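PDB 3IWA: FAD-dependent pyridine nucleotide-disulphide oxidoreductase from Desulfovibrio vulgaris, which probably uses FAD to pass electrons between a nicotinamide nucleotide and a disulphide or related acceptor, as in the pyridine nucleotide-disulphide oxidoreductase family. Local coordinates for residues M133-T142 against D248-V256; D271-M282 against A291-P299. All coordinates share one frame; numbering follows the deposited sequence.

How the contacts relate
Read from the N terminus, the chain first builds most of a five-stranded parallel sheet, ending at 116-119, and then crosses to a second one. Contact 1 opens there: 133-142 supplies an outermost strand, and 105 residues later 248-256 returns to lie beside it, closing a loop that holds the strands 161-165, 185-189 and 218-220. Contact 2 follows in series, neither nested nor crossed, and closes a short loop of eight residues between 271-282 and 291-299. Through strand 289-291 it reaches the edge of the first parallel sheet, to which the chain has now returned. The two centres lie about 25 Å apart, and the contacts touch where Thr142 packs near Asp294.

Contact 1 (M133-T142 against D248-V256); sequences MDLAGVTPVT and DLVILAAGV
Gly137 to Val141 runs parallel to Leu249 to Leu252, the axes of strands 138-140 and 249-252 approaching to 4.6 Å, and four backbone hydrogen bonds join them at the edge of a five-stranded parallel sheet of the Rossmann type. Val250 binds both ways, giving its N-H to Gly137 O (2.9 Å) and receiving Thr139 N; Leu252 does the same between Thr139 O and Val141 N. Pro140 has no N-H to give, but its nitrogen faces away from strand 249-252. Gly137, with phi of 96°, takes the third position of the type II turn from Leu135 to Val138, where a CB would crowd the carbonyl oxygen of Ala136.

On one face Leu252 makes the broadest contact, CG anti to the carbonyl carbon (chi1 -60°). Val138 and Met133 reach its branched end from neighbouring directions, Val138 CG1 touching CG (3.9 Å) and CD1, Met133 SD touching CD1 with CE at CD2. Strand 235-240 covers Val138 and Val250 on this face. Helix 144-153 packs on Thr139 and Val141; Thr139 OG1 lies 3.6 Å from Leu249 CD1, and Val141 CG2 meets Ile251 CG2. Beyond strands 138-140 and 249-252, Val256 CG1 rests 3.9 Å from Thr142 CB.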
loop_
_atom_site.group_PDB
_atom_site.type_symbol
_atom_site.label_atom_id
_atom_site.label_comp_id
_atom_site.label_asym_id
_atom_site.label_seq_id
_atom_site.Cartn_x
_atom_site.Cartn_y
_atom_site.Cartn_z
ATOM N N MET A 133 6.389 36.015 -24.076
ATOM C CA MET A 133 5.687 34.744 -23.878
ATOM C C MET A 133 5.008 34.245 -25.170
ATOM O O MET A 133 4.210 33.292 -25.129
ATOM C CB MET A 133 4.682 34.863 -22.717
ATOM C CG MET A 133 5.339 34.714 -21.328
ATOM S SD MET A 133 5.880 33.030 -20.965
ATOM C CE MET A 133 7.261 33.338 -19.871
ATOM N N ASP A 134 5.332 34.894 -26.295
ATOM C CA ASP A 134 4.809 34.564 -27.632
ATOM C C ASP A 134 5.882 34.051 -28.588
ATOM O O ASP A 134 5.586 33.793 -29.746
ATOM C CB ASP A 134 4.128 35.792 -28.273
ATOM C CG ASP A 134 5.064 37.021 -28.373
ATOM O OD1 ASP A 134 5.119 37.638 -29.470
ATOM O OD2 ASP A 134 5.745 37.361 -27.366
ATOM N N LEU A 135 7.115 33.896 -28.113
ATOM C CA LEU A 135 8.216 33.520 -28.992
ATOM C C LEU A 135 8.157 32.046 -29.308
ATOM O O LEU A 135 7.630 31.248 -28.531
ATOM C CB LEU A 135 9.563 33.833 -28.344
ATOM C CG LEU A 135 9.880 35.306 -28.077
ATOM C CD1 LEU A 135 11.045 35.390 -27.136
ATOM C CD2 LEU A 135 10.159 36.053 -29.387
ATOM N N ALA A 136 8.700 31.684 -30.456
ATOM C CA ALA A 136 8.839 30.285 -30.811
ATOM C C ALA A 136 9.862 29.713 -29.845
ATOM O O ALA A 136 10.784 30.423 -29.463
ATOM C CB ALA A 136 9.320 30.145 -32.245
ATOM N N GLY A 137 9.685 28.452 -29.441
ATOM C CA GLY A 137 10.556 27.806 -28.436
ATOM C C GLY A 137 10.039 27.832 -27.000
ATOM O O GLY A 137 10.656 27.262 -26.127
ATOM N N VAL A 138 8.936 28.531 -26.763
ATOM C CA VAL A 138 8.304 28.626 -25.461
ATOM C C VAL A 138 7.137 27.636 -25.433
ATOM O O VAL A 138 6.079 27.868 -26.036
ATOM C CB VAL A 138 7.799 30.061 -25.156
ATOM C CG1 VAL A 138 7.140 30.121 -23.793
ATOM C CG2 VAL A 138 8.943 31.084 -25.236
ATOM N N THR A 139 7.335 26.526 -24.725
ATOM C CA THR A 139 6.444 25.394 -24.853
ATOM C C THR A 139 5.706 25.048 -23.579
ATOM O O THR A 139 6.312 24.543 -22.649
ATOM C CB THR A 139 7.210 24.164 -25.261
ATOM O OG1 THR A 139 8.247 24.536 -26.164
ATOM C CG2 THR A 139 6.276 23.161 -25.911
ATOM N N PRO A 140 4.373 25.248 -23.571
ATOM C CA PRO A 140 3.563 24.861 -22.435
ATOM C C PRO A 140 3.528 23.351 -22.372
ATOM O O PRO A 140 3.480 22.708 -23.413
ATOM C CB PRO A 140 2.164 25.379 -22.803
ATOM C CG PRO A 140 2.101 25.239 -24.291
ATOM C CD PRO A 140 3.542 25.490 -24.770
ATOM N N VAL A 141 3.590 22.795 -21.170
ATOM C CA VAL A 141 3.373 21.355 -20.970
ATOM C C VAL A 141 2.444 21.169 -19.763
ATOM O O VAL A 141 2.848 21.409 -18.630
ATOM C CB VAL A 141 4.718 20.616 -20.778
ATOM C CG1 VAL A 141 4.482 19.132 -20.472
ATOM C CG2 VAL A 141 5.585 20.815 -22.022
ATOM N N THR A 142 1.192 20.793 -20.026
ATOM C CA THR A 142 0.144 20.748 -18.984
ATOM C C THR A 142 -0.153 19.348 -18.447
ATOM O O THR A 142 -0.935 19.188 -17.517
ATOM C CB THR A 142 -1.212 21.322 -19.503
ATOM O OG1 THR A 142 -1.743 20.473 -20.547
ATOM C CG2 THR A 142 -1.048 22.774 -19.995
ATOM N N ASP A 248 17.367 28.302 -25.632
ATOM C CA ASP A 248 16.687 28.135 -26.913
ATOM C C ASP A 248 15.406 27.306 -26.772
ATOM O O ASP A 248 14.626 27.193 -27.703
ATOM C CB ASP A 248 17.625 27.547 -27.995
ATOM C CG ASP A 248 18.445 26.358 -27.500
ATOM O OD1 ASP A 248 18.189 25.202 -27.911
ATOM O OD2 ASP A 248 19.371 26.571 -26.715
ATOM N N LEU A 249 15.210 26.698 -25.613
ATOM C CA LEU A 249 13.927 26.033 -25.263
ATOM C C LEU A 249 13.538 26.462 -23.850
ATOM O O LEU A 249 14.341 26.364 -22.933
ATOM C CB LEU A 249 14.065 24.503 -25.306
ATOM C CG LEU A 249 12.828 23.669 -24.951
ATOM C CD1 LEU A 249 11.776 23.729 -26.048
ATOM C CD2 LEU A 249 13.225 22.235 -24.678
ATOM N N VAL A 250 12.302 26.919 -23.706
ATOM C CA VAL A 250 11.723 27.268 -22.430
ATOM C C VAL A 250 10.421 26.480 -22.230
ATOM O O VAL A 250 9.479 26.589 -23.030
ATOM C CB VAL A 250 11.445 28.777 -22.339
ATOM C CG1 VAL A 250 10.722 29.100 -21.065
ATOM C CG2 VAL A 250 12.762 29.562 -22.466
ATOM N N ILE A 251 10.397 25.670 -21.179
ATOM C CA ILE A 251 9.242 24.852 -20.844
ATOM C C ILE A 251 8.414 25.586 -19.787
ATOM O O ILE A 251 8.929 25.949 -18.739
ATOM C CB ILE A 251 9.690 23.487 -20.303
ATOM C CG1 ILE A 251 10.667 22.799 -21.267
ATOM C CG2 ILE A 251 8.522 22.582 -20.087
ATOM C CD1 ILE A 251 10.033 22.362 -22.560
ATOM N N LEU A 252 7.152 25.851 -20.093
ATOM C CA LEU A 252 6.210 26.390 -19.121
ATOM C C LEU A 252 5.504 25.228 -18.385
ATOM O O LEU A 252 4.714 24.485 -18.979
ATOM C CB LEU A 252 5.175 27.308 -19.795
ATOM C CG LEU A 252 5.694 28.542 -20.547
ATOM C CD1 LEU A 252 4.515 29.417 -20.945
ATOM C CD2 LEU A 252 6.712 29.359 -19.760
ATOM N N ALA A 253 5.830 25.090 -17.102
ATOM C CA ALA A 253 5.354 24.022 -16.229
ATOM C C ALA A 253 5.069 24.661 -14.888
ATOM O O ALA A 253 5.515 24.183 -13.857
ATOM C CB ALA A 253 6.426 22.944 -16.059
ATOM N N ALA A 254 4.331 25.753 -14.910
ATOM C CA ALA A 254 4.089 26.527 -13.703
ATOM C C ALA A 254 2.639 26.454 -13.307
ATOM O O ALA A 254 2.097 27.415 -12.767
ATOM C CB ALA A 254 4.505 27.996 -13.908
ATOM N N GLY A 255 2.004 25.323 -13.571
ATOM C CA GLY A 255 0.615 25.149 -13.158
ATOM C C GLY A 255 -0.380 25.552 -14.242
ATOM O O GLY A 255 -0.048 26.262 -15.201
ATOM N N VAL A 256 -1.616 25.117 -14.056
ATOM C CA VAL A 256 -2.591 25.083 -15.117
ATOM C C VAL A 256 -3.915 25.638 -14.662
ATOM O O VAL A 256 -4.182 25.726 -13.467
ATOM C CB VAL A 256 -2.797 23.637 -15.583
ATOM C CG1 VAL A 256 -1.437 23.016 -15.995
ATOM C CG2 VAL A 256 -3.502 22.787 -14.484
#

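Contact 2 (D271-M282 against A291-P299)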
loop_
_atom_site.group_PDB
_atom_site.type_symbol
_atom_site.label_atom_id
_atom_site.label_comp_id
_atom_site.label_asym_id
_atom_site.label_seq_id
_atom_site.Cartn_x
_atom_site.Cartn_y
_atom_site.Cartn_z
ATOM N N ASP A 271 -16.564 26.483 -10.724
ATOM C CA ASP A 271 -16.043 27.056 -9.484
ATOM C C ASP A 271 -15.283 28.353 -9.797
ATOM O O ASP A 271 -15.094 28.680 -10.975
ATOM C CB ASP A 271 -15.220 25.998 -8.691
ATOM C CG ASP A 271 -13.778 25.846 -9.150
ATOM O OD1 ASP A 271 -13.332 26.475 -10.135
ATOM O OD2 ASP A 271 -13.069 25.051 -8.493
ATOM N N PRO A 272 -14.878 29.123 -8.764
ATOM C CA PRO A 272 -14.148 30.406 -8.932
ATOM C C PRO A 272 -12.889 30.338 -9.779
ATOM O O PRO A 272 -12.469 31.340 -10.359
ATOM C CB PRO A 272 -13.733 30.745 -7.502
ATOM C CG PRO A 272 -14.858 30.224 -6.679
ATOM C CD PRO A 272 -15.312 28.938 -7.365
ATOM N N ARG A 273 -12.283 29.164 -9.800
ATOM C CA ARG A 273 -11.091 28.851 -10.587
ATOM C C ARG A 273 -11.454 28.554 -12.077
ATOM O O ARG A 273 -10.579 28.484 -12.940
ATOM C CB ARG A 273 -10.446 27.629 -9.905
ATOM C CG ARG A 273 -8.993 27.280 -10.222
ATOM C CD ARG A 273 -8.700 25.745 -9.973
ATOM N NE ARG A 273 -8.829 25.318 -8.562
ATOM C CZ ARG A 273 -7.817 25.200 -7.682
ATOM N NH1 ARG A 273 -8.070 24.792 -6.439
ATOM N NH2 ARG A 273 -6.557 25.484 -8.024
ATOM N N GLY A 274 -12.755 28.386 -12.355
ATOM C CA GLY A 274 -13.260 27.954 -13.676
ATOM C C GLY A 274 -13.387 26.440 -13.861
ATOM O O GLY A 274 -13.647 25.973 -14.968
ATOM N N ALA A 275 -13.178 25.664 -12.793
ATOM C CA ALA A 275 -13.243 24.204 -12.900
ATOM C C ALA A 275 -14.706 23.804 -12.939
ATOM O O ALA A 275 -15.505 24.328 -12.181
ATOM C CB ALA A 275 -12.514 23.513 -11.735
ATOM N N ILE A 276 -15.057 22.903 -13.852
ATOM C CA ILE A 276 -16.425 22.382 -13.961
ATOM C C ILE A 276 -16.780 21.567 -12.705
ATOM O O ILE A 276 -16.011 20.697 -12.277
ATOM C CB ILE A 276 -16.562 21.508 -15.197
ATOM C CG1 ILE A 276 -16.382 22.333 -16.482
ATOM C CG2 ILE A 276 -17.882 20.794 -15.206
ATOM C CD1 ILE A 276 -16.266 21.490 -17.721
ATOM N N ILE A 277 -17.928 21.875 -12.106
ATOM C CA ILE A 277 -18.360 21.223 -10.895
ATOM C C ILE A 277 -19.141 19.998 -11.301
ATOM O O ILE A 277 -20.098 20.096 -12.053
ATOM C CB ILE A 277 -19.207 22.157 -10.024
ATOM C CG1 ILE A 277 -18.360 23.317 -9.493
ATOM C CG2 ILE A 277 -19.884 21.396 -8.838
ATOM C CD1 ILE A 277 -19.212 24.369 -8.757
ATOM N N VAL A 278 -18.714 18.838 -10.807
ATOM C CA VAL A 278 -19.403 17.574 -11.069
ATOM C C VAL A 278 -19.796 16.834 -9.791
ATOM O O VAL A 278 -19.150 16.953 -8.753
ATOM C CB VAL A 278 -18.536 16.659 -11.933
ATOM C CG1 VAL A 278 -18.278 17.330 -13.284
ATOM C CG2 VAL A 278 -17.233 16.332 -11.226
ATOM N N ASP A 279 -20.851 16.031 -9.882
ATOM C CA ASP A 279 -21.201 15.143 -8.791
ATOM C C ASP A 279 -20.341 13.873 -8.865
ATOM O O ASP A 279 -19.468 13.750 -9.742
ATOM C CB ASP A 279 -22.711 14.852 -8.796
ATOM C CG ASP A 279 -23.149 13.912 -9.901
ATOM O OD1 ASP A 279 -22.302 13.323 -10.622
ATOM O OD2 ASP A 279 -24.395 13.777 -10.050
ATOM N N THR A 280 -20.601 12.916 -7.981
ATOM C CA THR A 280 -19.724 11.766 -7.897
ATOM C C THR A 280 -19.939 10.811 -9.037
ATOM O O THR A 280 -19.122 9.929 -9.230
ATOM C CB THR A 280 -19.888 10.990 -6.595
ATOM O OG1 THR A 280 -21.197 10.471 -6.570
ATOM C CG2 THR A 280 -19.670 11.888 -5.397
ATOM N N ARG A 281 -21.023 10.984 -9.794
ATOM C CA ARG A 281 -21.232 10.212 -11.031
ATOM C C ARG A 281 -20.511 10.843 -12.240
ATOM O O ARG A 281 -20.604 10.338 -13.358
ATOM C CB ARG A 281 -22.730 10.080 -11.340
ATOM C CG ARG A 281 -23.445 8.966 -10.643
ATOM C CD ARG A 281 -23.738 9.279 -9.189
ATOM N NE ARG A 281 -24.391 8.137 -8.536
ATOM C CZ ARG A 281 -24.658 8.064 -7.225
ATOM N NH1 ARG A 281 -24.359 9.075 -6.415
ATOM N NH2 ARG A 281 -25.242 6.980 -6.716
ATOM N N MET A 282 -19.809 11.950 -11.974
ATOM C CA MET A 282 -19.109 12.791 -12.945
ATOM C C MET A 282 -20.034 13.626 -13.841
ATOM O O MET A 282 -19.611 14.123 -14.883
ATOM C CB MET A 282 -18.066 11.994 -13.745
ATOM C CG MET A 282 -17.017 11.228 -12.873
ATOM S SD MET A 282 -16.096 12.140 -11.603
ATOM C CE MET A 282 -15.144 13.222 -12.672
ATOM N N ALA A 291 -18.167 15.413 -17.333
ATOM C CA ALA A 291 -16.884 16.079 -17.414
ATOM C C ALA A 291 -15.913 15.346 -16.492
ATOM O O ALA A 291 -16.306 14.826 -15.462
ATOM C CB ALA A 291 -17.014 17.551 -16.984
ATOM N N GLY A 292 -14.652 15.290 -16.877
ATOM C CA GLY A 292 -13.604 14.792 -15.994
ATOM C C GLY A 292 -12.223 15.294 -16.384
ATOM O O GLY A 292 -12.078 16.084 -17.321
ATOM N N GLY A 293 -11.206 14.830 -15.657
ATOM C CA GLY A 293 -9.812 15.102 -15.994
ATOM C C GLY A 293 -9.424 16.427 -15.377
ATOM O O GLY A 293 -9.912 16.776 -14.313
ATOM N N ASP A 294 -8.568 17.177 -16.054
ATOM C CA ASP A 294 -8.068 18.452 -15.518
ATOM C C ASP A 294 -9.010 19.665 -15.675
ATOM O O ASP A 294 -8.555 20.796 -15.492
ATOM C CB ASP A 294 -6.768 18.859 -16.223
ATOM C CG ASP A 294 -5.729 17.762 -16.283
ATOM O OD1 ASP A 294 -5.808 16.762 -15.533
ATOM O OD2 ASP A 294 -4.796 17.935 -17.102
ATOM N N CYS A 295 -10.262 19.464 -16.095
ATOM C CA CYS A 295 -11.192 20.577 -16.269
ATOM C C CYS A 295 -12.237 20.624 -15.173
ATOM O O CYS A 295 -13.071 21.523 -15.156
ATOM C CB CYS A 295 -11.859 20.538 -17.635
ATOM S SG CYS A 295 -12.934 19.114 -18.067
ATOM N N VAL A 296 -12.158 19.683 -14.230
ATOM C CA VAL A 296 -13.130 19.575 -13.162
ATOM C C VAL A 296 -12.526 19.775 -11.776
ATOM O O VAL A 296 -11.328 19.632 -11.575
ATOM C CB VAL A 296 -13.865 18.181 -13.193
ATOM C CG1 VAL A 296 -14.507 17.912 -14.579
ATOM C CG2 VAL A 296 -12.911 17.019 -12.837
ATOM N N THR A 297 -13.406 20.111 -10.832
ATOM C CA THR A 297 -13.146 20.039 -9.401
ATOM C C THR A 297 -13.894 18.856 -8.817
ATOM O O THR A 297 -15.013 18.609 -9.186
ATOM C CB THR A 297 -13.584 21.320 -8.599
ATOM O OG1 THR A 297 -13.395 21.106 -7.180
ATOM C CG2 THR A 297 -15.072 21.678 -8.846
ATOM N N ILE A 298 -13.242 18.131 -7.915
ATOM C CA ILE A 298 -13.865 17.056 -7.152
ATOM C C ILE A 298 -13.432 17.190 -5.682
ATOM O O ILE A 298 -12.463 17.848 -5.385
ATOM C CB ILE A 298 -13.420 15.698 -7.631
ATOM C CG1 ILE A 298 -11.899 15.590 -7.546
ATOM C CG2 ILE A 298 -13.887 15.469 -9.039
ATOM C CD1 ILE A 298 -11.360 14.306 -8.046
ATOM N N PRO A 299 -14.171 16.565 -4.758
ATOM C CA PRO A 299 -13.875 16.721 -3.332
ATOM C C PRO A 299 -12.459 16.292 -2.971
ATOM O O PRO A 299 -11.991 15.232 -3.412
ATOM C CB PRO A 299 -14.872 15.781 -2.670
ATOM C CG PRO A 299 -15.967 15.615 -3.663
ATOM C CD PRO A 299 -15.270 15.617 -4.973
HETATM O O HOH W 1 -17.261 18.618 -7.769
#
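Ile276 and Val296 pair in a short parallel bridge joining the weakly bonded edge strand 276-277 to 296-299, the middle strand of a small three-stranded sheet in the pyridine nucleotide-disulphide oxidoreductase fold. Ile276 N donates to Cys295 O (2.7 Å), in the plane of that carbonyl, and Thr297 N answers to Ile276 O, tilted 32° from its plane.

Small and branched side chains interlock around this bridge. The Ala291 methyl, CB, sits over the notch formed by Ile276 CG2 at 3.8 Å and Val278 CG1 at 3.9 Å, which lie side by side. Val278 CG1, anti to the carbonyl carbon (chi1 -62°), covers the dip where Ala291 CB and Val296 CG1 come together, while Val278 CG2 lies alongside Ile298 CG2, 4.1 Å away. Ile276 stretches its CD1 toward Cys295 SG. Met282 folds back at chi2 and chi3, bringing CE against Ala291 O (3.4 Å) and over Gly292, whose bare CA gives a flat surface there.

Toward the Ala275 end, Ala275 CB sits against the backbone of Val296 and Thr297. Thr297 CG2 lies beside Ile277 CG1 (3.7 Å), and its OG1 is bonded to Gly307 O. Asp271 OD2 lies against Thr297 CB (3.8 Å), while OD1 accepts Ala275 N from above the carboxylate plane. Farther along, where the backbones separate, one water donates to both Val278 O and Thr297 O and so bridges them. Ala291 N closes the far end on Met282 O.

Strand 306-307 continues the small sheet beyond 296-299, Ala291 ends a strand at the edge of the larger parallel sheet, and helix 314-326 packs Gln318 and Ile322 against Met282 and Gln318 against Ile298.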